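Local coordinates for RNA polymerase II subunit A C-terminal domain phosphatase SSU72 (Homo sapiens, PDB 4H3K), which is a protein serine/threonine phosphatase that dephosphorylates the C-terminal domain of RNA polymerase II and plays a role in RNA processing, termination and pre-mRNA polyadenylation, at residues T60-P65 with Y75-T80; T79-M84 with P113-F118; Q83-L88 with G100-L105. The protein carries 1 engineered substitution. All blocks are in the same frame, centred on the assembly; numbering follows the deposited sequence.

Contact 1 of 3, residues T60-P65 with Y75-T80; sequences THVKLP and YDFKTT
V62 and Y75 form an antiparallel hydrogen-bonded pair and carry the backbone part of this contact. V62 N donates to Y75 O at 2.9 Å, with 162° at the hydrogen. Y75 N returns the bond to V62 O at 2.9 Å, nearly as straight at 166°. These two bonds, with the backbone pairing of L64 and N73, hold strand 62-64 against strand 73-75. The CB of H61 also lies against Y75 O, at 3.5 Å, while its imidazole leads away from the partner segment.

The second kind of interaction is a CH-pi contact. V62 CG2 sits 3.8 Å from the centroid of the F77 ring, almost on the ring normal. Chi1 of V62 (170°) leaves CG1 opposite the backbone N and sets CG2 beside that N, over the phenyl face. The backbone of H61 runs close to the same ring, with its N at the edge in the ring plane.

Apolar packing follows on one face of the strand pair. The CB atoms of V62 and Y75 are 4.2 Å apart. L64 comes across Y75 at about a right angle, and its CD2 touches Y75 CE2 at 3.7 Å.

Polar bonds within 75-80 shape the exit from the strand. D76 to T79 is a type I turn. D76 OD1 accepts from K78 N at 3.0 Å, which makes an Asx turn.

The two short strands form a small antiparallel sheet separate from the main five-stranded one. L64 and Y75 pack on M84 of helix 81-98. Y75 OH lies very close to D87 OD2 of the same helix, probably as a short hydrogen bond. L64 also reaches M104 of helix 101-109.

Contact 2 of 3, residues T79-M84 with P113-F118; sequences TTYDQM and PRPERF
T79 meets R114 and P115 through its carbonyl. T79 O lies 3.4 Å from P115 CD and also touches R114 CB. It is buried here and has no hydrogen-bond partner in the model.

T80 holds the N-cap position of helix 81-98, but its side chain makes no capping bond. Its OG1 gives only a weak bond to P113 O, at 3.3 Å. Its N donates to Q83 OE1 at 3.0 Å, in the carbonyl plane and on a lone pair, nearly straight at 169°. This is the Q83 half of a capping box, without the return bond.

Y81 makes the main bond across the contact, from its N to P113 O at 3.1 Å. Its CG lies beside the backbone N, anti to the carbonyl carbon (chi1 -66°), which carries the ring along P115. The two slide past each other in opposite directions. P115 CD stands over one ring face, 3.8 Å from the centroid, a CH-pi contact. Y81 OH bonds to N35 O. One turn on, M84 CE touches P115 CG at 4.0 Å.

A loop carbonyl, P113 O, thus takes the first N-H of the helix, which has no backbone acceptor within the helix. The helix start would probably polarise it further.

Contact 3 of 3, residues Q83-L88 with G100-L105; sequences QMYNDL and GILHML
L102 O meets the edge of the Y85 ring and lies in its plane. Y85 CE2 is 3.3 Å away and Y85 CD2 3.5 Å. This is a contact of ring carbons with a carbonyl, and no hydrogen bond spans the two segments. Y85 reaches the spot because its CG is opposite the backbone N (-174°). The L102 side chain then crosses the ring at about a right angle. Its CD2 stands over one face, 4.1 Å from the centroid and offset toward the rim, in a CH-pi contact.

The segments belong to helices 81-98 and 101-109, which follow each other through a tight turn and form an antiparallel helical hairpin. The local axes approach to 9.5 Å and run 160° apart. G100 is the N-cap of the second helix, and its positive phi fits the sharp reversal there.

L105 fills the groove between M84, Y85 and L88. Its CD1 packs on Y85 N at 3.6 Å and on M84 CB at 3.8 Å. Its CD2 touches M84 SD. L88 lies further along, and its CD2 touches both L105 CD1 and I101 CG2, each at 3.8 Å. L88 CB also packs on L102 CD2.

How the contacts relate
From the N terminus, contact 1 comes first. It closes the connection 66-74, whose last residues already belong to strand 73-75, and pairs the two short strands. The chain then passes through T79 and T80, which contacts 1 and 2 share, and enters helix 81-98. Contact 3 closes the turn between this helix and helix 101-109. Contact 2 closes the wider span from the helix start to the loop after the second helix, so contact 3 lies within it. Contacts 2 and 3 share Q83 and M84. F77 O bonds to R114 NH1, joining contacts 1 and 2, and P65 packs on I101 between contacts 1 and 3. Together they tie the small sheet, the helical hairpin and the 113-118 loop.

Contact 1 of 3, residues T60-P65 with Y75-T80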
loop_
_atom_site.group_PDB
_atom_site.type_symbol
_atom_site.label_atom_id
_atom_site.label_comp_id
_atom_site.label_asym_id
_atom_site.label_seq_id
_atom_site.Cartn_x
_atom_site.Cartn_y
_atom_site.Cartn_z
ATOM N N THR B 60 2.323 20.532 11.715
ATOM C CA THR B 60 2.733 20.394 13.101
ATOM C C THR B 60 1.666 20.925 14.072
ATOM O O THR B 60 1.569 20.487 15.219
ATOM C CB THR B 60 4.083 21.151 13.297
ATOM O OG1 THR B 60 5.066 20.547 12.411
ATOM C CG2 THR B 60 4.579 21.002 14.691
ATOM N N HIS B 61 0.885 21.895 13.603
ATOM C CA HIS B 61 -0.131 22.559 14.415
ATOM C C HIS B 61 -1.214 23.104 13.485
ATOM O O HIS B 61 -1.060 23.104 12.263
ATOM C CB HIS B 61 0.485 23.712 15.212
ATOM C CG HIS B 61 1.250 24.678 14.360
ATOM N ND1 HIS B 61 0.677 25.809 13.819
ATOM C CD2 HIS B 61 2.528 24.657 13.921
ATOM C CE1 HIS B 61 1.577 26.458 13.104
ATOM N NE2 HIS B 61 2.706 25.773 13.142
ATOM N N VAL B 62 -2.290 23.581 14.090
ATOM C CA VAL B 62 -3.420 24.135 13.371
ATOM C C VAL B 62 -3.240 25.629 13.274
ATOM O O VAL B 62 -2.870 26.293 14.250
ATOM C CB VAL B 62 -4.725 23.830 14.115
ATOM C CG1 VAL B 62 -5.929 24.608 13.524
ATOM C CG2 VAL B 62 -4.972 22.319 14.095
ATOM N N LYS B 63 -3.482 26.147 12.081
ATOM C CA LYS B 63 -3.356 27.547 11.791
ATOM C C LYS B 63 -4.727 28.025 11.280
ATOM O O LYS B 63 -5.395 27.345 10.486
ATOM C CB LYS B 63 -2.243 27.736 10.757
ATOM C CG LYS B 63 -1.844 29.179 10.488
ATOM C CD LYS B 63 -1.439 29.402 9.018
ATOM C CE LYS B 63 0.080 29.333 8.794
ATOM N NZ LYS B 63 0.729 28.011 9.135
ATOM N N LEU B 64 -5.155 29.174 11.771
ATOM C CA LEU B 64 -6.318 29.845 11.244
ATOM C C LEU B 64 -5.890 31.279 10.951
ATOM O O LEU B 64 -5.015 31.811 11.658
ATOM C CB LEU B 64 -7.419 29.839 12.298
ATOM C CG LEU B 64 -8.581 28.843 12.285
ATOM C CD1 LEU B 64 -8.515 27.808 11.175
ATOM C CD2 LEU B 64 -8.838 28.207 13.668
ATOM N N PRO B 65 -6.480 31.908 9.916
ATOM C CA PRO B 65 -6.150 33.309 9.649
ATOM C C PRO B 65 -6.485 34.195 10.855
ATOM O O PRO B 65 -7.410 33.887 11.591
ATOM C CB PRO B 65 -7.065 33.664 8.465
ATOM C CG PRO B 65 -7.298 32.345 7.750
ATOM C CD PRO B 65 -7.334 31.316 8.854
ATOM N N TYR B 75 -3.295 26.751 17.109
ATOM C CA TYR B 75 -3.819 25.783 18.086
ATOM C C TYR B 75 -3.117 24.421 17.976
ATOM O O TYR B 75 -2.530 24.084 16.937
ATOM C CB TYR B 75 -5.319 25.560 17.857
ATOM C CG TYR B 75 -6.123 26.810 17.962
ATOM C CD1 TYR B 75 -6.637 27.231 19.191
ATOM C CD2 TYR B 75 -6.362 27.592 16.839
ATOM C CE1 TYR B 75 -7.379 28.409 19.296
ATOM C CE2 TYR B 75 -7.102 28.760 16.927
ATOM C CZ TYR B 75 -7.606 29.160 18.153
ATOM O OH TYR B 75 -8.331 30.316 18.221
ATOM N N ASP B 76 -3.206 23.641 19.049
ATOM C CA ASP B 76 -2.844 22.237 19.031
ATOM C C ASP B 76 -3.914 21.455 18.237
ATOM O O ASP B 76 -5.073 21.871 18.152
ATOM C CB ASP B 76 -2.764 21.703 20.473
ATOM C CG ASP B 76 -1.989 20.391 20.575
ATOM O OD1 ASP B 76 -2.310 19.419 19.854
ATOM O OD2 ASP B 76 -1.049 20.311 21.404
ATOM N N PHE B 77 -3.532 20.324 17.657
ATOM C CA PHE B 77 -4.517 19.413 17.063
ATOM C C PHE B 77 -5.524 18.795 18.058
ATOM O O PHE B 77 -6.597 18.334 17.643
ATOM C CB PHE B 77 -3.815 18.310 16.284
ATOM C CG PHE B 77 -3.631 18.631 14.851
ATOM C CD1 PHE B 77 -2.476 19.277 14.419
ATOM C CD2 PHE B 77 -4.608 18.276 13.906
ATOM C CE1 PHE B 77 -2.282 19.572 13.073
ATOM C CE2 PHE B 77 -4.422 18.560 12.546
ATOM C CZ PHE B 77 -3.273 19.223 12.128
ATOM N N LYS B 78 -5.181 18.791 19.352
ATOM C CA LYS B 78 -6.070 18.289 20.395
ATOM C C LYS B 78 -7.269 19.207 20.667
ATOM O O LYS B 78 -8.192 18.810 21.347
ATOM C CB LYS B 78 -5.288 18.007 21.700
ATOM C CG LYS B 78 -4.405 16.757 21.622
ATOM C CD LYS B 78 -3.143 16.906 22.442
ATOM C CE LYS B 78 -1.976 16.221 21.731
ATOM N NZ LYS B 78 -1.542 14.933 22.376
ATOM N N THR B 79 -7.255 20.423 20.126
ATOM C CA THR B 79 -8.301 21.402 20.370
ATOM C C THR B 79 -9.498 21.196 19.434
ATOM O O THR B 79 -9.352 21.015 18.237
ATOM C CB THR B 79 -7.759 22.822 20.174
ATOM O OG1 THR B 79 -6.617 23.030 21.015
ATOM C CG2 THR B 79 -8.811 23.846 20.481
ATOM N N THR B 80 -10.680 21.236 20.021
ATOM C CA THR B 80 -11.962 21.059 19.346
ATOM C C THR B 80 -12.314 22.259 18.444
ATOM O O THR B 80 -11.898 23.395 18.722
ATOM C CB THR B 80 -13.012 20.788 20.481
ATOM O OG1 THR B 80 -13.351 19.400 20.489
ATOM C CG2 THR B 80 -14.240 21.594 20.369
#

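Contact 2 of 3, residues T79-M84 with P113-F118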
loop_
_atom_site.group_PDB
_atom_site.type_symbol
_atom_site.label_atom_id
_atom_site.label_comp_id
_atom_site.label_asym_id
_atom_site.label_seq_id
_atom_site.Cartn_x
_atom_site.Cartn_y
_atom_site.Cartn_z
ATOM N N THR B 79 -7.255 20.423 20.126
ATOM C CA THR B 79 -8.301 21.402 20.370
ATOM C C THR B 79 -9.498 21.196 19.434
ATOM O O THR B 79 -9.352 21.015 18.237
ATOM C CB THR B 79 -7.759 22.822 20.174
ATOM O OG1 THR B 79 -6.617 23.030 21.015
ATOM C CG2 THR B 79 -8.811 23.846 20.481
ATOM N N THR B 80 -10.680 21.236 20.021
ATOM C CA THR B 80 -11.962 21.059 19.346
ATOM C C THR B 80 -12.314 22.259 18.444
ATOM O O THR B 80 -11.898 23.395 18.722
ATOM C CB THR B 80 -13.012 20.788 20.481
ATOM O OG1 THR B 80 -13.351 19.400 20.489
ATOM C CG2 THR B 80 -14.240 21.594 20.369
ATOM N N TYR B 81 -13.022 22.012 17.342
ATOM C CA TYR B 81 -13.510 23.115 16.502
ATOM C C TYR B 81 -14.359 24.095 17.320
ATOM O O TYR B 81 -14.295 25.320 17.136
ATOM C CB TYR B 81 -14.339 22.601 15.326
ATOM C CG TYR B 81 -13.563 21.769 14.301
ATOM C CD1 TYR B 81 -12.550 22.336 13.525
ATOM C CD2 TYR B 81 -13.877 20.423 14.093
ATOM C CE1 TYR B 81 -11.844 21.568 12.556
ATOM C CE2 TYR B 81 -13.187 19.646 13.135
ATOM C CZ TYR B 81 -12.177 20.227 12.377
ATOM O OH TYR B 81 -11.529 19.461 11.442
ATOM N N ASP B 82 -15.171 23.529 18.202
ATOM C CA ASP B 82 -16.009 24.307 19.120
ATOM C C ASP B 82 -15.169 25.179 20.062
ATOM O O ASP B 82 -15.500 26.341 20.280
ATOM C CB ASP B 82 -16.915 23.362 19.903
ATOM C CG ASP B 82 -18.008 24.084 20.623
ATOM O OD1 ASP B 82 -18.906 24.609 19.940
ATOM O OD2 ASP B 82 -17.944 24.146 21.867
ATOM N N GLN B 83 -14.077 24.642 20.599
ATOM C CA GLN B 83 -13.175 25.458 21.429
ATOM C C GLN B 83 -12.579 26.609 20.612
ATOM O O GLN B 83 -12.528 27.735 21.087
ATOM C CB GLN B 83 -12.090 24.612 22.117
ATOM C CG GLN B 83 -12.661 23.667 23.160
ATOM C CD GLN B 83 -11.668 22.630 23.654
ATOM O OE1 GLN B 83 -11.014 21.950 22.874
ATOM N NE2 GLN B 83 -11.563 22.498 24.973
ATOM N N MET B 84 -12.196 26.338 19.362
ATOM C CA MET B 84 -11.663 27.379 18.472
ATOM C C MET B 84 -12.703 28.446 18.179
ATOM O O MET B 84 -12.395 29.647 18.152
ATOM C CB MET B 84 -11.149 26.789 17.152
ATOM C CG MET B 84 -9.902 25.973 17.294
ATOM S SD MET B 84 -9.559 25.076 15.766
ATOM C CE MET B 84 -8.717 23.656 16.457
ATOM N N PRO B 113 -15.657 16.242 15.642
ATOM C CA PRO B 113 -15.418 17.191 16.741
ATOM C C PRO B 113 -14.078 17.947 16.711
ATOM O O PRO B 113 -13.999 19.071 17.223
ATOM C CB PRO B 113 -15.536 16.320 17.991
ATOM C CG PRO B 113 -15.208 14.954 17.541
ATOM C CD PRO B 113 -15.651 14.841 16.104
ATOM N N ARG B 114 -13.036 17.366 16.113
ATOM C CA ARG B 114 -11.734 18.034 16.051
ATOM C C ARG B 114 -10.920 17.693 14.805
ATOM O O ARG B 114 -11.146 16.654 14.174
ATOM C CB ARG B 114 -10.899 17.763 17.319
ATOM C CG ARG B 114 -10.563 16.312 17.539
ATOM C CD ARG B 114 -9.526 16.107 18.639
ATOM N NE ARG B 114 -8.932 14.780 18.478
ATOM C CZ ARG B 114 -7.873 14.488 17.709
ATOM N NH1 ARG B 114 -7.214 15.430 17.028
ATOM N NH2 ARG B 114 -7.456 13.235 17.637
ATOM N N PRO B 115 -9.991 18.592 14.426
ATOM C CA PRO B 115 -9.101 18.273 13.308
ATOM C C PRO B 115 -8.263 17.041 13.666
ATOM O O PRO B 115 -8.006 16.806 14.842
ATOM C CB PRO B 115 -8.235 19.524 13.185
ATOM C CG PRO B 115 -8.240 20.139 14.544
ATOM C CD PRO B 115 -9.670 19.901 15.025
ATOM N N GLU B 116 -7.894 16.244 12.665
ATOM C CA GLU B 116 -7.135 15.020 12.884
ATOM C C GLU B 116 -5.787 15.061 12.153
ATOM O O GLU B 116 -5.731 15.471 10.990
ATOM C CB GLU B 116 -7.948 13.799 12.426
ATOM C CG GLU B 116 -9.277 13.630 13.213
ATOM C CD GLU B 116 -10.207 12.631 12.567
ATOM O OE1 GLU B 116 -10.315 11.523 13.095
ATOM O OE2 GLU B 116 -10.821 12.928 11.530
ATOM N N ARG B 117 -4.730 14.646 12.853
ATOM C CA ARG B 117 -3.408 14.521 12.277
ATOM C C ARG B 117 -3.297 13.226 11.479
ATOM O O ARG B 117 -3.531 12.125 12.025
ATOM C CB ARG B 117 -2.323 14.477 13.349
ATOM C CG ARG B 117 -2.195 15.738 14.175
ATOM C CD ARG B 117 -0.922 15.769 15.079
ATOM N NE ARG B 117 0.328 15.221 14.513
ATOM C CZ ARG B 117 1.071 15.775 13.551
ATOM N NH1 ARG B 117 0.694 16.897 12.967
ATOM N NH2 ARG B 117 2.202 15.194 13.175
ATOM N N PHE B 118 -2.915 13.355 10.213
ATOM C CA PHE B 118 -2.670 12.185 9.358
ATOM C C PHE B 118 -1.672 11.185 9.979
ATOM O O PHE B 118 -1.867 9.965 9.943
ATOM C CB PHE B 118 -2.112 12.641 8.007
ATOM C CG PHE B 118 -1.951 11.524 7.023
ATOM C CD1 PHE B 118 -3.012 11.153 6.196
ATOM C CD2 PHE B 118 -0.738 10.859 6.905
ATOM C CE1 PHE B 118 -2.858 10.104 5.277
ATOM C CE2 PHE B 118 -0.569 9.831 5.995
ATOM C CZ PHE B 118 -1.637 9.441 5.180
#

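Contact 3 of 3, residues Q83-L88 with G100-L105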
loop_
_atom_site.group_PDB
_atom_site.type_symbol
_atom_site.label_atom_id
_atom_site.label_comp_id
_atom_site.label_asym_id
_atom_site.label_seq_id
_atom_site.Cartn_x
_atom_site.Cartn_y
_atom_site.Cartn_z
ATOM N N GLN B 83 -14.077 24.642 20.599
ATOM C CA GLN B 83 -13.175 25.458 21.429
ATOM C C GLN B 83 -12.579 26.609 20.612
ATOM O O GLN B 83 -12.528 27.735 21.087
ATOM C CB GLN B 83 -12.090 24.612 22.117
ATOM C CG GLN B 83 -12.661 23.667 23.160
ATOM C CD GLN B 83 -11.668 22.630 23.654
ATOM O OE1 GLN B 83 -11.014 21.950 22.874
ATOM N NE2 GLN B 83 -11.563 22.498 24.973
ATOM N N MET B 84 -12.196 26.338 19.362
ATOM C CA MET B 84 -11.663 27.379 18.472
ATOM C C MET B 84 -12.703 28.446 18.179
ATOM O O MET B 84 -12.395 29.647 18.152
ATOM C CB MET B 84 -11.149 26.789 17.152
ATOM C CG MET B 84 -9.902 25.973 17.294
ATOM S SD MET B 84 -9.559 25.076 15.766
ATOM C CE MET B 84 -8.717 23.656 16.457
ATOM N N TYR B 85 -13.930 27.990 17.957
ATOM C CA TYR B 85 -15.065 28.868 17.712
ATOM C C TYR B 85 -15.222 29.846 18.877
ATOM O O TYR B 85 -15.242 31.061 18.672
ATOM C CB TYR B 85 -16.338 28.044 17.527
ATOM C CG TYR B 85 -17.549 28.849 17.121
ATOM C CD1 TYR B 85 -18.327 29.505 18.073
ATOM C CD2 TYR B 85 -17.922 28.945 15.777
ATOM C CE1 TYR B 85 -19.442 30.245 17.700
ATOM C CE2 TYR B 85 -19.027 29.689 15.394
ATOM C CZ TYR B 85 -19.784 30.333 16.363
ATOM O OH TYR B 85 -20.883 31.060 15.979
ATOM N N ASN B 86 -15.291 29.308 20.091
ATOM C CA ASN B 86 -15.510 30.136 21.291
ATOM C C ASN B 86 -14.336 31.050 21.588
ATOM O O ASN B 86 -14.528 32.197 21.955
ATOM C CB ASN B 86 -15.830 29.270 22.501
ATOM C CG ASN B 86 -17.112 28.492 22.324
ATOM O OD1 ASN B 86 -18.093 29.007 21.803
ATOM N ND2 ASN B 86 -17.110 27.245 22.754
ATOM N N ASP B 87 -13.127 30.537 21.419
ATOM C CA ASP B 87 -11.923 31.356 21.509
ATOM C C ASP B 87 -11.978 32.539 20.530
ATOM O O ASP B 87 -11.731 33.682 20.921
ATOM C CB ASP B 87 -10.672 30.509 21.274
ATOM C CG ASP B 87 -9.386 31.317 21.378
ATOM O OD1 ASP B 87 -9.074 31.809 22.482
ATOM O OD2 ASP B 87 -8.675 31.458 20.361
ATOM N N LEU B 88 -12.314 32.273 19.271
ATOM C CA LEU B 88 -12.396 33.342 18.270
ATOM C C LEU B 88 -13.605 34.285 18.475
ATOM O O LEU B 88 -13.545 35.468 18.121
ATOM C CB LEU B 88 -12.360 32.768 16.852
ATOM C CG LEU B 88 -11.020 32.740 16.086
ATOM C CD1 LEU B 88 -9.764 32.877 16.951
ATOM C CD2 LEU B 88 -10.910 31.512 15.193
ATOM N N GLY B 100 -15.352 34.734 7.468
ATOM C CA GLY B 100 -15.964 33.402 7.291
ATOM C C GLY B 100 -15.461 32.306 8.219
ATOM O O GLY B 100 -15.904 31.151 8.121
ATOM N N ILE B 101 -14.543 32.658 9.126
ATOM C CA ILE B 101 -13.909 31.657 9.975
ATOM C C ILE B 101 -14.864 31.035 11.000
ATOM O O ILE B 101 -14.802 29.831 11.260
ATOM C CB ILE B 101 -12.608 32.172 10.625
ATOM C CG1 ILE B 101 -11.571 32.438 9.543
ATOM C CG2 ILE B 101 -12.069 31.178 11.633
ATOM C CD1 ILE B 101 -10.316 33.042 10.051
ATOM N N LEU B 102 -15.767 31.827 11.568
ATOM C CA LEU B 102 -16.754 31.247 12.501
ATOM C C LEU B 102 -17.691 30.280 11.782
ATOM O O LEU B 102 -17.996 29.194 12.287
ATOM C CB LEU B 102 -17.543 32.329 13.286
ATOM C CG LEU B 102 -16.735 33.160 14.303
ATOM C CD1 LEU B 102 -17.645 34.181 15.007
ATOM C CD2 LEU B 102 -15.948 32.328 15.352
ATOM N N HIS B 103 -18.132 30.678 10.600
ATOM C CA HIS B 103 -18.968 29.823 9.752
ATOM C C HIS B 103 -18.231 28.525 9.374
ATOM O O HIS B 103 -18.810 27.445 9.457
ATOM C CB HIS B 103 -19.443 30.589 8.505
ATOM C CG HIS B 103 -20.389 29.811 7.632
ATOM N ND1 HIS B 103 -19.979 28.759 6.839
ATOM C CD2 HIS B 103 -21.724 29.934 7.422
ATOM C CE1 HIS B 103 -21.016 28.262 6.189
ATOM N NE2 HIS B 103 -22.086 28.957 6.522
ATOM N N MET B 104 -16.956 28.637 8.977
ATOM C CA MET B 104 -16.121 27.463 8.648
ATOM C C MET B 104 -16.012 26.519 9.844
ATOM O O MET B 104 -16.209 25.314 9.707
ATOM C CB MET B 104 -14.726 27.900 8.220
ATOM C CG MET B 104 -13.832 26.758 7.698
ATOM S SD MET B 104 -12.177 27.409 7.446
ATOM C CE MET B 104 -11.533 27.497 9.123
ATOM N N LEU B 105 -15.710 27.081 11.018
ATOM C CA LEU B 105 -15.604 26.288 12.243
ATOM C C LEU B 105 -16.895 25.562 12.608
ATOM O O LEU B 105 -16.872 24.396 12.997
ATOM C CB LEU B 105 -15.085 27.135 13.417
ATOM C CG LEU B 105 -13.588 27.478 13.377
ATOM C CD1 LEU B 105 -13.211 28.549 14.427
ATOM C CD2 LEU B 105 -12.683 26.239 13.524
#